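Local coordinates for microcin B17-processing protein McbD (Escherichia coli str. K-12 substr. MG1655, PDB 6GRH) that is a YcaO-family protein needed to process the inactive precursor of microcin B17 into the active peptide, at residues L227-T232 / Y241-S246; T185-E190 / I211-I216. The protein carries 1 engineered substitution. All blocks are in the same frame, centred on the assembly; numbering follows the deposited sequence. Where two conformers were deposited one is given.

How the interactions relate
Both contacts are antiparallel strand pairings in one mixed sheet of the YcaO fold, and they sit side by side: strand 224-231 of interaction 1 is the neighbour of strand 210-215 of interaction 2, joined to it by backbone bonds from Leu-227 N to Phe-214 O and from Leu-229 N to Arg-212 O. Interaction 1 is a regular hairpin, buried throughout, whose backbone bonds are joined by a bond from the hydroxyl of Thr-243. Interaction 2 lies farther from the centre of the chain, with several partly exposed residues, though still largely buried; there the strands splay, a water enters the pairing, and a salt bridge between Glu-186 and Arg-212 supplements a shorter run of backbone bonds.

Interaction 1: L227-T232 / Y241-S246; sequences LTLYGT and YSTGLS
A beta hairpin forms this contact: strands 224-231 and 241-248 run antiparallel in the mixed sheet of the YcaO fold, with Thr-228 paired to Gly-244 and Tyr-230 to Ser-242 as hydrogen-bonded pairs. Thr-228 N gives a nearly straight bond to Gly-244 O (2.8 Å, 166° at the hydrogen), and Gly-244 N returns one to Thr-228 O. The second pair is closed in the same way by Tyr-230 N to Ser-242 O and Ser-242 N to Tyr-230 O. Glycine probably suits position 244 because, in the conformer given, OG1 of Thr-228 lies 3.4 Å from Gly-244 CA, where a CB would crowd it; the same hydroxyl hydrogen-bonds Ser-258 OG of helix 251-275, which packs on this side.

The other face carries Leu-227, Leu-229, Tyr-241, Thr-243 and Leu-245, under helices 157-180 and 296-304. Here Leu-229 CD2 rests 4.3 Å from Tyr-241 CE1, while the phenol oxygen of Tyr-241 reaches on to Pro-394 O near the C-terminus. Leu-227 CD1 packs on Leu-245 CB (4.3 Å), two aliphatic residues suited to this buried face. Thr-243 holds OG1 opposite its own backbone N (chi1 180°), which swings the hydroxyl across to the partner strand, where both Leu-227 CD1 and Leu-229 CD2 lie against it. There it donates to Thr-228 O at 3.0 Å, giving that carbonyl two donors, Thr-243 OG1 and Gly-244 N, on opposite faces of its plane.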
loop_
_atom_site.group_PDB
_atom_site.type_symbol
_atom_site.label_atom_id
_atom_site.label_comp_id
_atom_site.label_asym_id
_atom_site.label_seq_id
_atom_site.Cartn_x
_atom_site.Cartn_y
_atom_site.Cartn_z
ATOM N N LEU E 227 6.296 48.666 -7.585
ATOM C CA LEU E 227 6.171 48.258 -8.974
ATOM C C LEU E 227 7.507 47.689 -9.378
ATOM O O LEU E 227 8.523 48.369 -9.254
ATOM C CB LEU E 227 5.858 49.468 -9.867
ATOM C CG LEU E 227 5.654 49.198 -11.364
ATOM C CD1 LEU E 227 4.437 48.352 -11.625
ATOM C CD2 LEU E 227 5.574 50.523 -12.114
ATOM N N THR E 228 7.508 46.439 -9.829
ATOM C CA THR E 228 8.705 45.797 -10.361
ATOM C C THR E 228 8.540 45.755 -11.877
ATOM O O THR E 228 7.449 45.450 -12.380
ATOM C CB THR E 228 8.900 44.367 -9.807
ATOM O OG1 THR E 228 7.623 43.737 -9.640
ATOM C CG2 THR E 228 9.630 44.379 -8.467
ATOM N N LEU E 229 9.619 46.061 -12.588
ATOM C CA LEU E 229 9.624 46.126 -14.046
ATOM C C LEU E 229 10.781 45.304 -14.558
ATOM O O LEU E 229 11.868 45.332 -13.981
ATOM C CB LEU E 229 9.784 47.575 -14.499
ATOM C CG LEU E 229 8.619 48.512 -14.208
ATOM C CD1 LEU E 229 8.979 49.922 -14.658
ATOM C CD2 LEU E 229 7.337 48.043 -14.883
ATOM N N TYR E 230 10.535 44.580 -15.640
ATOM C CA TYR E 230 11.526 43.728 -16.273
ATOM C C TYR E 230 11.484 43.972 -17.764
ATOM O O TYR E 230 10.399 44.125 -18.342
ATOM C CB TYR E 230 11.207 42.245 -16.039
ATOM C CG TYR E 230 12.046 41.304 -16.884
ATOM C CD1 TYR E 230 13.358 41.005 -16.526
ATOM C CD2 TYR E 230 11.534 40.726 -18.042
ATOM C CE1 TYR E 230 14.136 40.158 -17.290
ATOM C CE2 TYR E 230 12.305 39.872 -18.807
ATOM C CZ TYR E 230 13.610 39.595 -18.422
ATOM O OH TYR E 230 14.389 38.740 -19.157
ATOM N N GLY E 231 12.664 43.949 -18.374
ATOM C CA GLY E 231 12.795 43.929 -19.816
ATOM C C GLY E 231 14.096 43.299 -20.271
ATOM O O GLY E 231 15.094 43.387 -19.575
ATOM N N THR E 232 14.079 42.654 -21.438
ATOM C CA THR E 232 15.304 42.145 -22.053
ATOM C C THR E 232 15.350 42.369 -23.572
ATOM O O THR E 232 14.309 42.363 -24.252
ATOM C CB THR E 232 15.518 40.658 -21.731
ATOM O OG1 THR E 232 16.838 40.268 -22.120
ATOM C CG2 THR E 232 14.483 39.767 -22.413
ATOM N N TYR E 241 9.216 41.734 -21.759
ATOM C CA TYR E 241 8.744 42.698 -20.778
ATOM C C TYR E 241 7.810 42.009 -19.803
ATOM O O TYR E 241 6.990 41.184 -20.209
ATOM C CB TYR E 241 8.011 43.873 -21.466
ATOM C CG TYR E 241 7.153 44.737 -20.553
ATOM C CD1 TYR E 241 7.731 45.670 -19.701
ATOM C CD2 TYR E 241 5.769 44.619 -20.546
ATOM C CE1 TYR E 241 6.958 46.462 -18.860
ATOM C CE2 TYR E 241 4.983 45.394 -19.707
ATOM C CZ TYR E 241 5.583 46.319 -18.854
ATOM O OH TYR E 241 4.799 47.107 -18.003
ATOM N N SER E 242 7.914 42.360 -18.521
ATOM C CA SER E 242 6.896 41.951 -17.555
ATOM C C SER E 242 6.868 42.915 -16.392
ATOM O O SER E 242 7.740 43.777 -16.260
ATOM C CB SER E 242 7.140 40.512 -17.077
ATOM O OG SER E 242 5.998 40.034 -16.406
ATOM N N THR E 243 5.854 42.784 -15.555
ATOM C CA THR E 243 5.690 43.702 -14.445
ATOM C C THR E 243 4.972 43.026 -13.309
ATOM O O THR E 243 4.268 42.050 -13.512
ATOM C CB THR E 243 4.955 45.008 -14.871
ATOM O OG1 THR E 243 4.813 45.890 -13.745
ATOM C CG2 THR E 243 3.591 44.733 -15.431
ATOM N N GLY E 244 5.200 43.534 -12.111
ATOM C CA GLY E 244 4.500 43.099 -10.921
ATOM C C GLY E 244 4.232 44.292 -10.035
ATOM O O GLY E 244 4.979 45.277 -10.049
ATOM N N LEU E 245 3.163 44.202 -9.266
ATOM C CA LEU E 245 2.742 45.283 -8.409
ATOM C C LEU E 245 2.108 44.718 -7.151
ATOM O O LEU E 245 1.299 43.787 -7.217
ATOM C CB LEU E 245 1.726 46.147 -9.138
ATOM C CG LEU E 245 1.093 47.312 -8.367
ATOM C CD1 LEU E 245 2.133 48.353 -7.970
ATOM C CD2 LEU E 245 0.034 47.937 -9.248
ATOM N N SER E 246 2.433 45.316 -6.013
ATOM C CA SER E 246 1.774 44.965 -4.786
ATOM C C SER E 246 1.853 46.081 -3.777
ATOM O O SER E 246 2.832 46.818 -3.749
ATOM C CB SER E 246 2.393 43.686 -4.234
ATOM O OG SER E 246 1.708 43.277 -3.076
#

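Interaction 2: T185-E190 / I211-I216; sequences TEISSE and IRIFDI
Glu-186 OE2 is gripped twice, by Arg-212 NE at 3.0 Å and by a water that donates to it at 2.8 Å. The other carboxylate oxygen, OE1, takes Arg-212 NH2 at 2.9 Å in an almost straight bond (177°), so the arginine holds the acid side-on, one nitrogen to each oxygen. The carboxylate lies at the edge of the guanidinium, but the two planes are turned 41° apart and both nitrogens come from above the carboxylate plane. A Glu-186 chain extended beyond CG (chi1 -178°) meets an arginine folded at chi2 and chi3, and this brings the charged groups together beside the strands. Phe-214 flanks the pair: CE1 touches Glu-186 CG, and CZ lies 3.7 Å above one guanidinium face, toward its rim.

The same water also donates to Ile-187 O and accepts from Ile-213 N, bridging backbones where the strands splay apart. Direct bonds remain from Ile-187 N to Ile-213 O and from Asp-215 N to Thr-185 O. On the other side of the sheet, branched Ile-187 and Ile-213 fit closely, Ile-187 CB to Ile-213 CG2 at 3.7 Å. Strand 210-215 lies between strands 182-187 and 224-231, with Ile-213 touching Val-226 and Thr-228 of the latter, Arg-212 resting on Phe-299 and Cys-303 of helix 296-304, and Ile-211 packed against helix 196-208.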
loop_
_atom_site.group_PDB
_atom_site.type_symbol
_atom_site.label_atom_id
_atom_site.label_comp_id
_atom_site.label_asym_id
_atom_site.label_seq_id
_atom_site.Cartn_x
_atom_site.Cartn_y
_atom_site.Cartn_z
ATOM N N THR E 185 10.505 56.780 -4.927
ATOM C CA THR E 185 11.896 56.374 -4.813
ATOM C C THR E 185 12.115 55.129 -5.650
ATOM O O THR E 185 11.156 54.453 -6.045
ATOM C CB THR E 185 12.258 56.074 -3.343
ATOM O OG1 THR E 185 13.654 56.325 -3.113
ATOM C CG2 THR E 185 11.930 54.640 -2.996
ATOM N N GLU E 186 13.384 54.853 -5.926
ATOM C CA GLU E 186 13.805 53.623 -6.582
ATOM C C GLU E 186 14.496 52.736 -5.521
ATOM O O GLU E 186 15.298 53.223 -4.727
ATOM C CB GLU E 186 14.755 53.923 -7.743
ATOM C CG GLU E 186 15.182 52.665 -8.494
ATOM C CD GLU E 186 16.044 52.924 -9.705
ATOM O OE1 GLU E 186 16.084 54.077 -10.198
ATOM O OE2 GLU E 186 16.652 51.937 -10.194
ATOM N N ILE E 187 14.183 51.446 -5.526
ATOM C CA ILE E 187 14.878 50.450 -4.699
ATOM C C ILE E 187 15.952 49.818 -5.555
ATOM O O ILE E 187 15.695 49.504 -6.716
ATOM C CB ILE E 187 13.960 49.302 -4.250
ATOM C CG1 ILE E 187 12.687 49.820 -3.587
ATOM C CG2 ILE E 187 14.709 48.326 -3.352
ATOM C CD1 ILE E 187 12.921 50.796 -2.484
ATOM N N SER E 188 17.128 49.581 -4.978
ATOM C CA SER E 188 18.250 49.066 -5.749
ATOM C C SER E 188 17.868 47.806 -6.496
ATOM O O SER E 188 17.253 46.892 -5.931
ATOM C CB SER E 188 19.444 48.733 -4.870
ATOM O OG SER E 188 20.467 48.162 -5.664
ATOM N N SER E 189 18.246 47.765 -7.768
ATOM C CA SER E 189 17.970 46.619 -8.610
ATOM C C SER E 189 18.818 45.418 -8.165
ATOM O O SER E 189 18.436 44.295 -8.438
ATOM C CB SER E 189 18.196 46.958 -10.076
ATOM O OG SER E 189 19.498 47.449 -10.259
ATOM N N GLU E 190 19.912 45.655 -7.427
ATOM C CA GLU E 190 20.699 44.561 -6.835
ATOM C C GLU E 190 20.266 44.158 -5.420
ATOM O O GLU E 190 20.952 43.374 -4.780
ATOM C CB GLU E 190 22.186 44.911 -6.839
ATOM C CG GLU E 190 22.789 45.017 -8.230
ATOM C CD GLU E 190 24.165 45.661 -8.238
ATOM O OE1 GLU E 190 24.857 45.715 -7.187
ATOM O OE2 GLU E 190 24.573 46.134 -9.314
ATOM N N ILE E 211 16.121 44.739 -14.463
ATOM C CA ILE E 211 14.954 45.147 -13.689
ATOM C C ILE E 211 15.082 46.541 -13.094
ATOM O O ILE E 211 16.194 47.020 -12.822
ATOM C CB ILE E 211 14.638 44.166 -12.546
ATOM C CG1 ILE E 211 15.802 44.101 -11.548
ATOM C CG2 ILE E 211 14.328 42.780 -13.108
ATOM C CD1 ILE E 211 15.444 43.429 -10.247
ATOM N N ARG E 212 13.923 47.157 -12.871
ATOM C CA ARG E 212 13.799 48.375 -12.108
ATOM C C ARG E 212 12.686 48.183 -11.080
ATOM O O ARG E 212 11.670 47.549 -11.360
ATOM C CB ARG E 212 13.496 49.564 -13.027
ATOM C CG ARG E 212 14.535 49.842 -14.123
ATOM C CD ARG E 212 15.914 50.270 -13.628
ATOM N NE ARG E 212 15.927 51.619 -13.045
ATOM C CZ ARG E 212 15.856 52.762 -13.732
ATOM N NH1 ARG E 212 15.787 52.761 -15.057
ATOM N NH2 ARG E 212 15.865 53.929 -13.085
ATOM N N ILE E 213 12.897 48.720 -9.883
ATOM C CA ILE E 213 11.945 48.607 -8.777
ATOM C C ILE E 213 11.645 50.021 -8.274
ATOM O O ILE E 213 12.536 50.704 -7.813
ATOM C CB ILE E 213 12.528 47.784 -7.621
ATOM C CG1 ILE E 213 13.024 46.418 -8.113
ATOM C CG2 ILE E 213 11.495 47.643 -6.498
ATOM C CD1 ILE E 213 13.747 45.600 -7.055
ATOM N N PHE E 214 10.386 50.426 -8.346
ATOM C CA PHE E 214 9.963 51.733 -7.938
ATOM C C PHE E 214 8.878 51.653 -6.853
ATOM O O PHE E 214 7.969 50.838 -6.944
ATOM C CB PHE E 214 9.408 52.485 -9.152
ATOM C CG PHE E 214 10.415 52.730 -10.245
ATOM C CD1 PHE E 214 11.627 53.349 -9.974
ATOM C CD2 PHE E 214 10.132 52.382 -11.563
ATOM C CE1 PHE E 214 12.550 53.600 -10.988
ATOM C CE2 PHE E 214 11.048 52.638 -12.580
ATOM C CZ PHE E 214 12.255 53.244 -12.289
ATOM N N ASP E 215 8.988 52.503 -5.834
ATOM C CA ASP E 215 7.879 52.785 -4.930
ATOM C C ASP E 215 6.999 53.847 -5.609
ATOM O O ASP E 215 7.419 55.003 -5.729
ATOM C CB ASP E 215 8.414 53.286 -3.579
ATOM C CG ASP E 215 7.314 53.484 -2.534
ATOM O OD1 ASP E 215 6.301 54.159 -2.822
ATOM O OD2 ASP E 215 7.468 52.982 -1.405
ATOM N N ILE E 216 5.794 53.451 -6.049
ATOM C CA ILE E 216 4.853 54.357 -6.715
ATOM C C ILE E 216 3.635 54.705 -5.846
ATOM O O ILE E 216 2.658 55.219 -6.365
ATOM C CB ILE E 216 4.364 53.798 -8.076
ATOM C CG1 ILE E 216 3.654 52.445 -7.904
ATOM C CG2 ILE E 216 5.525 53.671 -9.052
ATOM C CD1 ILE E 216 2.680 52.135 -9.021
HETATM O O HOH W 1 15.750 49.386 -9.373
#